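Local coordinates for protein ulvan Lyase-PL25 (Pseudoalteromonas sp. PLSV, PDB 5UAM) that degrades ulvan, the sulfated cell-wall polysaccharide of green seaweeds, as a family 25 polysaccharide lyase with a beta-propeller fold, at residues 113-118 with 165-170; 261-266 with 309-314; 316-321 with 371-376; 416-421 with 426-431. All blocks are in the same frame, centred on the assembly; numbering follows the deposited sequence.

Contact 1: residues 113-118 with 165-170; sequences HIFYGG and NQAIKM
Two successive blades of the beta-propeller meet where Phe115, on strand 112-116, lies against Asn165 and Ala167, on strand 165-169. The phenyl ring of Phe115 brings its CE2 corner to within 4.0 Å of the Ala167 CB atom. Phe115 CB lies 3.7 Å from ND2 of Asn165, so the amide sits beside the root of the aromatic side chain while the methyl approaches the CD2-CE2 side of the ring obliquely. In Asn165, CG stands anti to the carbonyl carbon (chi1 -63°), which carries the amide across to the backbone of the other strand. There ND2 comes 3.6 Å from both Phe115 C and Tyr116 N, a packing contact.

Blades of a propeller are separate sheets, and the seam illustrates how they join: the two strands run nearly antiparallel, at 156°, yet their axes stay 7.8 Å apart, and side chains and a bridging water span the interval. This water donates a hydrogen bond to Phe115 O at 3.2 Å and accepts one from Asn165 ND2 at 3.1 Å, linking the amide to the opposite strand. The other end of that amide, OD1, is bound by Asn138, which helps fix its rotation. His140 stacks on the Phe115 ring, and Leu177 packs against it from strand 175-180. Asn165 directly follows Tyr164, the probable proton acceptor of the lyase reaction.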
loop_
_atom_site.group_PDB
_atom_site.type_symbol
_atom_site.label_atom_id
_atom_site.label_comp_id
_atom_site.label_asym_id
_atom_site.label_seq_id
_atom_site.Cartn_x
_atom_site.Cartn_y
_atom_site.Cartn_z
ATOM N N HIS A 113 -16.589 -2.176 -1.745
ATOM C CA HIS A 113 -15.850 -3.390 -2.032
ATOM C C HIS A 113 -14.631 -3.466 -1.138
ATOM O O HIS A 113 -13.954 -2.461 -0.918
ATOM C CB HIS A 113 -15.356 -3.355 -3.470
ATOM C CG HIS A 113 -16.457 -3.378 -4.469
ATOM N ND1 HIS A 113 -16.801 -4.501 -5.184
ATOM C CD2 HIS A 113 -17.326 -2.412 -4.839
ATOM C CE1 HIS A 113 -17.818 -4.219 -5.977
ATOM N NE2 HIS A 113 -18.149 -2.953 -5.787
ATOM N N ILE A 114 -14.356 -4.671 -0.645
ATOM C CA ILE A 114 -13.192 -4.945 0.180
ATOM C C ILE A 114 -12.442 -6.109 -0.466
ATOM O O ILE A 114 -13.006 -7.186 -0.670
ATOM C CB ILE A 114 -13.581 -5.257 1.638
ATOM C CG1 ILE A 114 -14.163 -4.003 2.310
ATOM C CG2 ILE A 114 -12.388 -5.803 2.420
ATOM C CD1 ILE A 114 -13.167 -2.938 2.629
ATOM N N PHE A 115 -11.186 -5.879 -0.831
ATOM C CA PHE A 115 -10.297 -6.914 -1.341
ATOM C C PHE A 115 -9.336 -7.278 -0.215
ATOM O O PHE A 115 -8.821 -6.389 0.462
ATOM C CB PHE A 115 -9.541 -6.371 -2.559
ATOM C CG PHE A 115 -10.449 -5.866 -3.640
ATOM C CD1 PHE A 115 -10.960 -6.716 -4.604
ATOM C CD2 PHE A 115 -10.807 -4.544 -3.681
ATOM C CE1 PHE A 115 -11.796 -6.249 -5.604
ATOM C CE2 PHE A 115 -11.649 -4.067 -4.679
ATOM C CZ PHE A 115 -12.140 -4.922 -5.634
ATOM N N TYR A 116 -9.136 -8.568 0.025
ATOM C CA TYR A 116 -8.446 -8.966 1.247
ATOM C C TYR A 116 -8.046 -10.435 1.171
ATOM O O TYR A 116 -8.461 -11.172 0.276
ATOM C CB TYR A 116 -9.374 -8.767 2.451
ATOM C CG TYR A 116 -10.502 -9.780 2.513
ATOM C CD1 TYR A 116 -11.638 -9.652 1.720
ATOM C CD2 TYR A 116 -10.419 -10.894 3.338
ATOM C CE1 TYR A 116 -12.652 -10.596 1.766
ATOM C CE2 TYR A 116 -11.422 -11.839 3.381
ATOM C CZ TYR A 116 -12.531 -11.693 2.589
ATOM O OH TYR A 116 -13.528 -12.647 2.642
ATOM N N GLY A 117 -7.243 -10.864 2.134
ATOM C CA GLY A 117 -7.087 -12.268 2.433
ATOM C C GLY A 117 -5.970 -13.004 1.711
ATOM O O GLY A 117 -5.652 -14.125 2.106
ATOM N N GLY A 118 -5.380 -12.444 0.663
ATOM C CA GLY A 118 -4.466 -13.204 -0.175
ATOM C C GLY A 118 -3.003 -13.065 0.210
ATOM O O GLY A 118 -2.516 -11.968 0.466
ATOM N N ASN A 165 -3.192 -6.021 -2.896
ATOM C CA ASN A 165 -4.299 -5.435 -3.637
ATOM C C ASN A 165 -4.274 -3.916 -3.617
ATOM O O ASN A 165 -4.168 -3.291 -2.556
ATOM C CB ASN A 165 -5.619 -5.855 -3.020
ATOM C CG ASN A 165 -5.838 -7.316 -3.092
ATOM O OD1 ASN A 165 -5.693 -7.924 -4.152
ATOM N ND2 ASN A 165 -6.246 -7.907 -1.972
ATOM N N GLN A 166 -4.456 -3.323 -4.788
ATOM C CA GLN A 166 -4.470 -1.885 -4.958
ATOM C C GLN A 166 -5.593 -1.599 -5.928
ATOM O O GLN A 166 -5.566 -2.067 -7.063
ATOM C CB GLN A 166 -3.113 -1.432 -5.479
ATOM C CG GLN A 166 -2.016 -1.894 -4.559
ATOM C CD GLN A 166 -0.657 -1.556 -5.036
ATOM O OE1 GLN A 166 -0.360 -0.397 -5.303
ATOM N NE2 GLN A 166 0.215 -2.550 -5.039
ATOM N N ALA A 167 -6.612 -0.882 -5.463
ATOM C CA ALA A 167 -7.845 -0.746 -6.219
ATOM C C ALA A 167 -8.041 0.693 -6.662
ATOM O O ALA A 167 -7.971 1.615 -5.849
ATOM C CB ALA A 167 -9.036 -1.176 -5.364
ATOM N N ILE A 168 -8.338 0.875 -7.950
ATOM C CA ILE A 168 -8.472 2.199 -8.548
ATOM C C ILE A 168 -9.751 2.237 -9.366
ATOM O O ILE A 168 -10.022 1.322 -10.146
ATOM C CB ILE A 168 -7.256 2.534 -9.429
ATOM C CG1 ILE A 168 -5.994 2.468 -8.571
ATOM C CG2 ILE A 168 -7.408 3.921 -10.060
ATOM C CD1 ILE A 168 -4.730 2.716 -9.341
ATOM N N LYS A 169 -10.542 3.291 -9.183
ATOM C CA LYS A 169 -11.734 3.517 -9.988
ATOM C C LYS A 169 -11.516 4.743 -10.861
ATOM O O LYS A 169 -11.127 5.809 -10.369
ATOM C CB LYS A 169 -12.968 3.746 -9.117
ATOM C CG LYS A 169 -14.260 3.811 -9.928
ATOM C CD LYS A 169 -15.497 3.940 -9.055
ATOM C CE LYS A 169 -15.569 5.265 -8.379
ATOM N NZ LYS A 169 -16.922 5.438 -7.708
ATOM N N MET A 170 -11.801 4.611 -12.148
ATOM C CA MET A 170 -11.651 5.735 -13.049
ATOM C C MET A 170 -12.935 6.564 -13.114
ATOM O O MET A 170 -13.984 6.185 -12.593
ATOM C CB MET A 170 -11.271 5.237 -14.440
ATOM C CG MET A 170 -10.082 4.279 -14.444
ATOM S SD MET A 170 -8.619 4.889 -13.572
ATOM C CE MET A 170 -8.098 6.241 -14.638
HETATM O O HOH W 1 -5.689 -5.936 0.300
#

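Contact 2: residues 261-266 with 309-314; sequences VYFMSF and THLDAQ
An aromatic edge packed against a hydroxyl joins two adjacent propeller blades here: Phe263, on strand 258-267, reaches over to Thr309 and Leu311 on strand 303-311. The nearest CA atoms, of Phe263 and Thr309, are still 8.5 Å apart, and the ring spans most of that interval. With CG anti to the backbone N (chi1 179°), the phenyl group extends straight out from its strand and crosses the threonine side chain at about a right angle. Its CE1 atom lies 3.6 Å from Thr309 OG1, which sits at the ring edge, near the ring plane. Leu311 adds a looser apolar touch, its CD2 atom 4.5 Å from Phe263 CZ. Pro317 and Ile234 also pack on the phenyl group, from strand 317-324 and strand 232-243. Just past Leu311 the chain leaves the sheet through an Asx turn, in which Asp312 OD1 accepts from Gln314 N at 2.9 Å.

The hydroxyl of Thr309 has its proton engaged by the carbonyl oxygen of His318 on the neighbouring strand of its own blade. What Phe263 meets is therefore an oxygen already satisfied as a donor, and the faintly positive C-H rim of the ring is probably a mildly attractive partner for its remaining electron density.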
loop_
_atom_site.group_PDB
_atom_site.type_symbol
_atom_site.label_atom_id
_atom_site.label_comp_id
_atom_site.label_asym_id
_atom_site.label_seq_id
_atom_site.Cartn_x
_atom_site.Cartn_y
_atom_site.Cartn_z
ATOM N N VAL A 261 14.390 2.254 -7.966
ATOM C CA VAL A 261 12.981 2.584 -8.118
ATOM C C VAL A 261 12.745 3.034 -9.548
ATOM O O VAL A 261 13.590 3.703 -10.149
ATOM C CB VAL A 261 12.475 3.584 -7.040
ATOM C CG1 VAL A 261 13.017 4.981 -7.257
ATOM C CG2 VAL A 261 10.952 3.597 -6.984
ATOM N N TYR A 262 11.599 2.625 -10.080
ATOM C CA TYR A 262 11.209 2.802 -11.464
ATOM C C TYR A 262 9.825 3.441 -11.499
ATOM O O TYR A 262 9.080 3.408 -10.511
ATOM C CB TYR A 262 11.101 1.446 -12.146
ATOM C CG TYR A 262 12.331 0.554 -12.125
ATOM C CD1 TYR A 262 12.662 -0.188 -11.000
ATOM C CD2 TYR A 262 13.105 0.406 -13.252
ATOM C CE1 TYR A 262 13.752 -1.023 -10.995
ATOM C CE2 TYR A 262 14.196 -0.437 -13.264
ATOM C CZ TYR A 262 14.498 -1.167 -12.135
ATOM O OH TYR A 262 15.591 -2.013 -12.122
ATOM N N PHE A 263 9.462 3.974 -12.671
ATOM C CA PHE A 263 8.195 4.676 -12.863
ATOM C C PHE A 263 7.638 4.445 -14.264
ATOM O O PHE A 263 8.366 4.540 -15.244
ATOM C CB PHE A 263 8.380 6.187 -12.687
ATOM C CG PHE A 263 7.126 6.967 -12.890
ATOM C CD1 PHE A 263 6.233 7.147 -11.849
ATOM C CD2 PHE A 263 6.806 7.479 -14.141
ATOM C CE1 PHE A 263 5.050 7.832 -12.065
ATOM C CE2 PHE A 263 5.631 8.140 -14.333
ATOM C CZ PHE A 263 4.759 8.321 -13.303
ATOM N N MET A 264 6.331 4.200 -14.354
ATOM C CA MET A 264 5.664 4.211 -15.644
ATOM C C MET A 264 4.200 4.588 -15.461
ATOM O O MET A 264 3.677 4.601 -14.348
ATOM C CB MET A 264 5.831 2.873 -16.382
ATOM C CG MET A 264 5.236 1.688 -15.676
ATOM S SD MET A 264 5.950 0.201 -16.425
ATOM C CE MET A 264 5.106 -1.096 -15.513
ATOM N N SER A 265 3.541 4.861 -16.585
ATOM C CA SER A 265 2.167 5.339 -16.619
ATOM C C SER A 265 1.340 4.447 -17.541
ATOM O O SER A 265 1.843 3.924 -18.529
ATOM C CB SER A 265 2.163 6.788 -17.131
ATOM O OG SER A 265 0.895 7.408 -17.047
ATOM N N PHE A 266 0.058 4.303 -17.210
ATOM C CA PHE A 266 -0.909 3.462 -17.904
ATOM C C PHE A 266 -2.063 4.360 -18.318
ATOM O O PHE A 266 -2.768 4.907 -17.466
ATOM C CB PHE A 266 -1.355 2.379 -16.916
ATOM C CG PHE A 266 -2.525 1.518 -17.346
ATOM C CD1 PHE A 266 -2.860 1.280 -18.670
ATOM C CD2 PHE A 266 -3.287 0.929 -16.362
ATOM C CE1 PHE A 266 -3.950 0.449 -18.992
ATOM C CE2 PHE A 266 -4.365 0.107 -16.674
ATOM C CZ PHE A 266 -4.699 -0.127 -17.962
ATOM N N THR A 309 3.736 6.949 -5.166
ATOM C CA THR A 309 4.018 7.962 -6.178
ATOM C C THR A 309 2.790 8.835 -6.397
ATOM O O THR A 309 1.658 8.362 -6.345
ATOM C CB THR A 309 4.514 7.305 -7.492
ATOM O OG1 THR A 309 4.790 8.304 -8.478
ATOM C CG2 THR A 309 3.499 6.348 -8.062
ATOM N N HIS A 310 3.044 10.120 -6.662
ATOM C CA HIS A 310 2.000 11.106 -6.909
ATOM C C HIS A 310 2.533 12.150 -7.874
ATOM O O HIS A 310 3.736 12.454 -7.886
ATOM C CB HIS A 310 1.598 11.843 -5.612
ATOM C CG HIS A 310 1.150 10.936 -4.518
ATOM N ND1 HIS A 310 -0.077 10.317 -4.537
ATOM C CD2 HIS A 310 1.765 10.546 -3.379
ATOM C CE1 HIS A 310 -0.194 9.568 -3.447
ATOM N NE2 HIS A 310 0.903 9.702 -2.728
ATOM N N LEU A 311 1.631 12.708 -8.684
ATOM C CA LEU A 311 2.012 13.758 -9.619
ATOM C C LEU A 311 1.850 15.138 -9.004
ATOM O O LEU A 311 0.890 15.396 -8.274
ATOM C CB LEU A 311 1.139 13.715 -10.866
ATOM C CG LEU A 311 1.147 12.409 -11.648
ATOM C CD1 LEU A 311 0.327 12.544 -12.913
ATOM C CD2 LEU A 311 2.561 11.966 -11.995
ATOM N N ASP A 312 2.779 16.039 -9.341
ATOM C CA ASP A 312 2.644 17.433 -8.948
ATOM C C ASP A 312 1.705 18.159 -9.917
ATOM O O ASP A 312 1.155 17.577 -10.857
ATOM C CB ASP A 312 4.016 18.105 -8.775
ATOM C CG ASP A 312 4.812 18.251 -10.059
ATOM O OD1 ASP A 312 4.232 18.362 -11.154
ATOM O OD2 ASP A 312 6.056 18.295 -9.965
ATOM N N ALA A 313 1.498 19.451 -9.648
ATOM C CA ALA A 313 0.541 20.256 -10.396
ATOM C C ALA A 313 0.950 20.443 -11.847
ATOM O O ALA A 313 0.108 20.801 -12.683
ATOM C CB ALA A 313 0.405 21.622 -9.730
ATOM N N GLN A 314 2.213 20.203 -12.170
ATOM C CA GLN A 314 2.665 20.234 -13.547
ATOM C C GLN A 314 2.606 18.869 -14.213
ATOM O O GLN A 314 3.025 18.736 -15.368
ATOM C CB GLN A 314 4.085 20.781 -13.620
ATOM C CG GLN A 314 4.199 22.231 -13.204
ATOM C CD GLN A 314 5.562 22.807 -13.487
ATOM O OE1 GLN A 314 6.296 22.313 -14.341
ATOM N NE2 GLN A 314 5.898 23.875 -12.795
#

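Contact 3: residues 316-321 with 371-376; sequences QPHIAI and ENIRYL
His318 is the first residue of segment 316-321 to touch segment 371-376, and it does so with the edge of its imidazole. The CD1 methyl of Ile373 lies near the ring plane, 3.9 Å from His318 CE1, while Ile373 CG1 is at the same distance from His318 ND1. In this position Ile373 has a chi2 of 135°, away from a staggered value. Both imidazole nitrogens are engaged beyond the pair, ND1 with His339 and NE2 with the carboxylate of Asp312. A leucine in place of His318 would probably leave His339 NE2 and Asp312 OD2 without this imidazole as partner and break the chain of bonds that runs through His339 to Tyr375.

Ile319 points away and packs on Val261 and Phe263 of the preceding blade. At Ala320 the chain faces Tyr375 again: the CB methyl meets the phenol at its edge, in the ring plane, 3.2 Å from OH and 3.9 Å from CE2. The Tyr375 hydroxyl is itself bound to His339 ND1, so the one histidine ties His318 to Tyr375 through its two nitrogens.

Strands 317-324 and 373-381 run in nearly the same direction, 30° apart, with axes 10.7 Å from each other. They are the second strands of successive blades, facing one another through side chains without a shared backbone ladder, as in a beta-propeller.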
loop_
_atom_site.group_PDB
_atom_site.type_symbol
_atom_site.label_atom_id
_atom_site.label_comp_id
_atom_site.label_asym_id
_atom_site.label_seq_id
_atom_site.Cartn_x
_atom_site.Cartn_y
_atom_site.Cartn_z
ATOM N N GLN A 316 4.216 16.180 -13.173
ATOM C CA GLN A 316 5.494 15.492 -13.082
ATOM C C GLN A 316 5.475 14.532 -11.899
ATOM O O GLN A 316 4.981 14.886 -10.825
ATOM C CB GLN A 316 6.607 16.506 -12.856
ATOM C CG GLN A 316 6.663 17.604 -13.920
ATOM C CD GLN A 316 7.658 18.728 -13.646
ATOM O OE1 GLN A 316 8.408 19.129 -14.539
ATOM N NE2 GLN A 316 7.624 19.276 -12.448
ATOM N N PRO A 317 5.992 13.313 -12.053
ATOM C CA PRO A 317 5.947 12.353 -10.946
ATOM C C PRO A 317 6.983 12.603 -9.864
ATOM O O PRO A 317 8.146 12.920 -10.125
ATOM C CB PRO A 317 6.206 11.011 -11.630
ATOM C CG PRO A 317 7.026 11.364 -12.809
ATOM C CD PRO A 317 6.440 12.670 -13.305
ATOM N N HIS A 318 6.518 12.404 -8.636
ATOM C CA HIS A 318 7.307 12.326 -7.424
ATOM C C HIS A 318 7.144 10.926 -6.850
ATOM O O HIS A 318 6.080 10.296 -6.971
ATOM C CB HIS A 318 6.780 13.328 -6.411
ATOM C CG HIS A 318 6.986 14.748 -6.801
ATOM N ND1 HIS A 318 7.716 15.624 -6.029
ATOM C CD2 HIS A 318 6.565 15.452 -7.879
ATOM C CE1 HIS A 318 7.734 16.806 -6.616
ATOM N NE2 HIS A 318 7.034 16.731 -7.734
ATOM N N ILE A 319 8.204 10.449 -6.209
ATOM C CA ILE A 319 8.273 9.078 -5.718
ATOM C C ILE A 319 8.841 9.079 -4.307
ATOM O O ILE A 319 9.862 9.724 -4.039
ATOM C CB ILE A 319 9.165 8.224 -6.632
ATOM C CG1 ILE A 319 8.569 8.138 -8.046
ATOM C CG2 ILE A 319 9.360 6.824 -6.061
ATOM C CD1 ILE A 319 9.471 7.447 -9.050
ATOM N N ALA A 320 8.189 8.329 -3.415
ATOM C CA ALA A 320 8.754 7.979 -2.119
ATOM C C ALA A 320 9.325 6.579 -2.225
ATOM O O ALA A 320 8.624 5.649 -2.643
ATOM C CB ALA A 320 7.678 8.010 -1.038
ATOM N N ILE A 321 10.592 6.428 -1.867
ATOM C CA ILE A 321 11.264 5.137 -1.894
ATOM C C ILE A 321 11.999 4.975 -0.573
ATOM O O ILE A 321 12.748 5.866 -0.165
ATOM C CB ILE A 321 12.224 5.019 -3.097
ATOM C CG1 ILE A 321 12.930 3.662 -3.141
ATOM C CG2 ILE A 321 13.224 6.171 -3.131
ATOM C CD1 ILE A 321 11.976 2.481 -3.300
ATOM N N GLU A 371 8.004 22.179 -6.068
ATOM C CA GLU A 371 8.932 22.421 -4.977
ATOM C C GLU A 371 8.337 22.129 -3.608
ATOM O O GLU A 371 9.101 21.999 -2.644
ATOM C CB GLU A 371 9.385 23.886 -4.983
ATOM C CG GLU A 371 10.158 24.303 -6.237
ATOM C CD GLU A 371 9.264 24.534 -7.459
ATOM O OE1 GLU A 371 9.783 24.438 -8.592
ATOM O OE2 GLU A 371 8.051 24.811 -7.292
ATOM N N ASN A 372 7.013 21.995 -3.505
ATOM C CA ASN A 372 6.296 21.973 -2.230
ATOM C C ASN A 372 5.784 20.559 -1.985
ATOM O O ASN A 372 4.809 20.120 -2.612
ATOM C CB ASN A 372 5.140 22.974 -2.264
ATOM C CG ASN A 372 4.346 23.010 -0.962
ATOM O OD1 ASN A 372 4.242 22.010 -0.249
ATOM N ND2 ASN A 372 3.767 24.169 -0.657
ATOM N N ILE A 373 6.445 19.843 -1.075
ATOM C CA ILE A 373 6.109 18.466 -0.744
ATOM C C ILE A 373 5.951 18.337 0.764
ATOM O O ILE A 373 6.776 18.851 1.519
ATOM C CB ILE A 373 7.241 17.544 -1.224
ATOM C CG1 ILE A 373 7.481 17.719 -2.730
ATOM C CG2 ILE A 373 6.946 16.100 -0.874
ATOM C CD1 ILE A 373 8.939 17.821 -3.079
ATOM N N ARG A 374 4.895 17.651 1.198
ATOM C CA ARG A 374 4.641 17.399 2.616
ATOM C C ARG A 374 4.485 15.905 2.817
ATOM O O ARG A 374 3.651 15.279 2.157
ATOM C CB ARG A 374 3.319 18.018 3.083
ATOM C CG ARG A 374 3.231 19.507 3.193
ATOM C CD ARG A 374 1.776 19.866 3.503
ATOM N NE ARG A 374 1.456 19.773 4.920
ATOM C CZ ARG A 374 0.246 19.500 5.416
ATOM N NH1 ARG A 374 -0.784 19.241 4.623
ATOM N NH2 ARG A 374 0.072 19.474 6.719
ATOM N N TYR A 375 5.262 15.334 3.729
ATOM C CA TYR A 375 5.085 13.950 4.144
ATOM C C TYR A 375 4.392 13.912 5.490
ATOM O O TYR A 375 4.679 14.732 6.368
ATOM C CB TYR A 375 6.430 13.251 4.339
ATOM C CG TYR A 375 7.028 12.655 3.089
ATOM C CD1 TYR A 375 7.720 13.444 2.189
ATOM C CD2 TYR A 375 6.888 11.308 2.806
ATOM C CE1 TYR A 375 8.256 12.902 1.038
ATOM C CE2 TYR A 375 7.429 10.746 1.669
ATOM C CZ TYR A 375 8.108 11.546 0.778
ATOM O OH TYR A 375 8.641 10.975 -0.364
ATOM N N LEU A 376 3.508 12.944 5.654
ATOM C CA LEU A 376 3.069 12.526 6.978
ATOM C C LEU A 376 3.788 11.199 7.209
ATOM O O LEU A 376 3.516 10.200 6.525
ATOM C CB LEU A 376 1.549 12.419 7.042
ATOM C CG LEU A 376 0.958 12.126 8.416
ATOM C CD1 LEU A 376 1.489 13.074 9.478
ATOM C CD2 LEU A 376 -0.568 12.230 8.373
#

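Contact 4: residues 416-421 with 426-431; sequences SAFIKD and AQMLVA
Ser416 meets Leu429 through both its backbone and its side chain, as the chain leaving strand 412-415 folds back along strand 428-433. Its N-H donates to Leu429 O at 3.1 Å. The hydroxyl, placed between the backbone N and the carbonyl carbon (chi1 69°), accepts from Leu429 N at 3.0 Å in a nearly straight bond and donates to Ala417 O at 2.7 Å. OG thus takes the acceptor role of a strand carbonyl; the real one, Ser416 O, is buried without a polar partner, 3.4 Å from the methyl CE of Met428. An alanine here would probably leave the Leu429 N-H without its acceptor and Ala417 O without this donor.

Met428 runs extended from a CG anti to the backbone N, then bends at chi3 (-82°), which swings CE over one face of the Phe418 ring, 4.3 Å from its centroid, a CH-pi contact displaced toward the rim. Gln427 O lies at the edge of that ring, in its plane, and accepts from Ile419 N at 2.9 Å, the donor above the carbonyl plane. Ile419 CG1 stands anti to the carbonyl carbon, and CD1 reaches Ala426 O at 3.7 Å. The Gln427 side chain runs alongside Phe418, amide and ring planes 27° apart, and delivers its NE2 to Glu446.

Gln427 and Met428 both face Val444, a classic beta bulge, in the blade where C-terminal strands pair with N-terminal strand 30-33 to close the propeller ring.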
loop_
_atom_site.group_PDB
_atom_site.type_symbol
_atom_site.label_atom_id
_atom_site.label_comp_id
_atom_site.label_asym_id
_atom_site.label_seq_id
_atom_site.Cartn_x
_atom_site.Cartn_y
_atom_site.Cartn_z
ATOM N N SER A 416 -1.424 3.737 6.975
ATOM C CA SER A 416 -1.962 3.624 5.629
ATOM C C SER A 416 -1.373 4.699 4.718
ATOM O O SER A 416 -0.758 5.670 5.161
ATOM C CB SER A 416 -3.480 3.810 5.633
ATOM O OG SER A 416 -3.861 5.146 5.943
ATOM N N ALA A 417 -1.622 4.534 3.428
ATOM C CA ALA A 417 -1.491 5.649 2.506
ATOM C C ALA A 417 -2.548 6.698 2.840
ATOM O O ALA A 417 -3.532 6.427 3.545
ATOM C CB ALA A 417 -1.679 5.171 1.066
ATOM N N PHE A 418 -2.365 7.911 2.329
ATOM C CA PHE A 418 -3.395 8.915 2.509
ATOM C C PHE A 418 -4.738 8.417 1.983
ATOM O O PHE A 418 -4.817 7.787 0.917
ATOM C CB PHE A 418 -3.029 10.214 1.812
ATOM C CG PHE A 418 -1.987 11.040 2.531
ATOM C CD1 PHE A 418 -2.216 11.503 3.812
ATOM C CD2 PHE A 418 -0.802 11.416 1.898
ATOM C CE1 PHE A 418 -1.275 12.279 4.454
ATOM C CE2 PHE A 418 0.139 12.181 2.549
ATOM C CZ PHE A 418 -0.104 12.619 3.819
ATOM N N ILE A 419 -5.783 8.739 2.737
ATOM C CA ILE A 419 -7.157 8.390 2.399
ATOM C C ILE A 419 -7.569 9.024 1.087
ATOM O O ILE A 419 -7.261 10.193 0.797
ATOM C CB ILE A 419 -8.043 8.841 3.565
ATOM C CG1 ILE A 419 -7.778 7.869 4.713
ATOM C CG2 ILE A 419 -9.522 8.928 3.211
ATOM C CD1 ILE A 419 -8.420 8.244 5.972
ATOM N N LYS A 420 -8.276 8.241 0.267
ATOM C CA LYS A 420 -8.746 8.734 -1.016
ATOM C C LYS A 420 -9.715 9.888 -0.812
ATOM O O LYS A 420 -10.690 9.777 -0.071
ATOM C CB LYS A 420 -9.422 7.612 -1.818
ATOM C CG LYS A 420 -10.068 8.086 -3.143
ATOM C CD LYS A 420 -10.702 6.959 -3.921
ATOM C CE LYS A 420 -11.546 7.485 -5.080
ATOM N NZ LYS A 420 -10.747 8.296 -6.029
ATOM N N ASP A 421 -9.465 11.004 -1.499
ATOM C CA ASP A 421 -10.320 12.179 -1.413
ATOM C C ASP A 421 -10.432 12.702 0.018
ATOM O O ASP A 421 -11.449 13.296 0.402
ATOM C CB ASP A 421 -11.686 11.919 -2.033
ATOM C CG ASP A 421 -11.595 11.666 -3.522
ATOM O OD1 ASP A 421 -10.762 12.318 -4.211
ATOM O OD2 ASP A 421 -12.351 10.819 -4.041
ATOM N N ALA A 426 -9.303 14.083 8.280
ATOM C CA ALA A 426 -9.230 12.624 8.251
ATOM C C ALA A 426 -8.405 12.209 7.029
ATOM O O ALA A 426 -8.940 11.892 5.965
ATOM C CB ALA A 426 -10.636 12.043 8.214
ATOM N N GLN A 427 -7.097 12.167 7.220
ATOM C CA GLN A 427 -6.145 11.966 6.139
ATOM C C GLN A 427 -5.433 10.623 6.154
ATOM O O GLN A 427 -5.003 10.169 5.104
ATOM C CB GLN A 427 -5.092 13.070 6.179
ATOM C CG GLN A 427 -5.699 14.431 5.967
ATOM C CD GLN A 427 -4.680 15.470 5.673
ATOM O OE1 GLN A 427 -3.913 15.373 4.699
ATOM N NE2 GLN A 427 -4.666 16.496 6.486
ATOM N N MET A 428 -5.249 9.995 7.309
ATOM C CA MET A 428 -4.434 8.790 7.374
ATOM C C MET A 428 -4.922 7.936 8.526
ATOM O O MET A 428 -5.379 8.458 9.544
ATOM C CB MET A 428 -2.945 9.157 7.534
ATOM C CG MET A 428 -1.993 7.977 7.559
ATOM S SD MET A 428 -0.251 8.473 7.698
ATOM C CE MET A 428 0.157 8.869 5.994
ATOM N N LEU A 429 -4.781 6.628 8.359
ATOM C CA LEU A 429 -5.034 5.652 9.417
ATOM C C LEU A 429 -3.727 5.230 10.067
ATOM O O LEU A 429 -2.682 5.138 9.402
ATOM C CB LEU A 429 -5.749 4.439 8.837
ATOM C CG LEU A 429 -7.186 4.732 8.456
ATOM C CD1 LEU A 429 -7.712 3.772 7.428
ATOM C CD2 LEU A 429 -8.069 4.684 9.697
ATOM N N VAL A 430 -3.782 4.979 11.382
ATOM C CA VAL A 430 -2.601 4.659 12.170
ATOM C C VAL A 430 -2.967 3.523 13.110
ATOM O O VAL A 430 -4.055 3.524 13.697
ATOM C CB VAL A 430 -2.149 5.864 13.028
ATOM C CG1 VAL A 430 -0.745 5.622 13.595
ATOM C CG2 VAL A 430 -2.200 7.146 12.246
ATOM N N ALA A 431 -2.057 2.571 13.274
ATOM C CA ALA A 431 -2.199 1.478 14.236
ATOM C C ALA A 431 -1.083 1.562 15.260
ATOM O O ALA A 431 0.095 1.623 14.907
ATOM C CB ALA A 431 -2.146 0.129 13.507
#

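How the contacts relate
Followed from the N terminus, the four contacts come strictly in series; none nests in or crosses another. Contact 1 closes a loop of 46 residues and joins the blade containing strand 112-116 to the next. Contact 2 spans 42 residues between the sheet of strand 258-267 and the blade of strands 303-311 and 317-324, which contact 3, across 49 residues, ties to the blade containing strand 373-381. Contacts 2 and 3 touch, because strands 303-311 and 317-324 are sheet neighbours. Contact 4 is a short hairpin-like return in the closing blade, touching contact 3 where Leu376 packs on Phe418. Contact 1 touches none of the others, though it reaches the same sheet as contact 2; its centre is about 24 Å from that of contact 3.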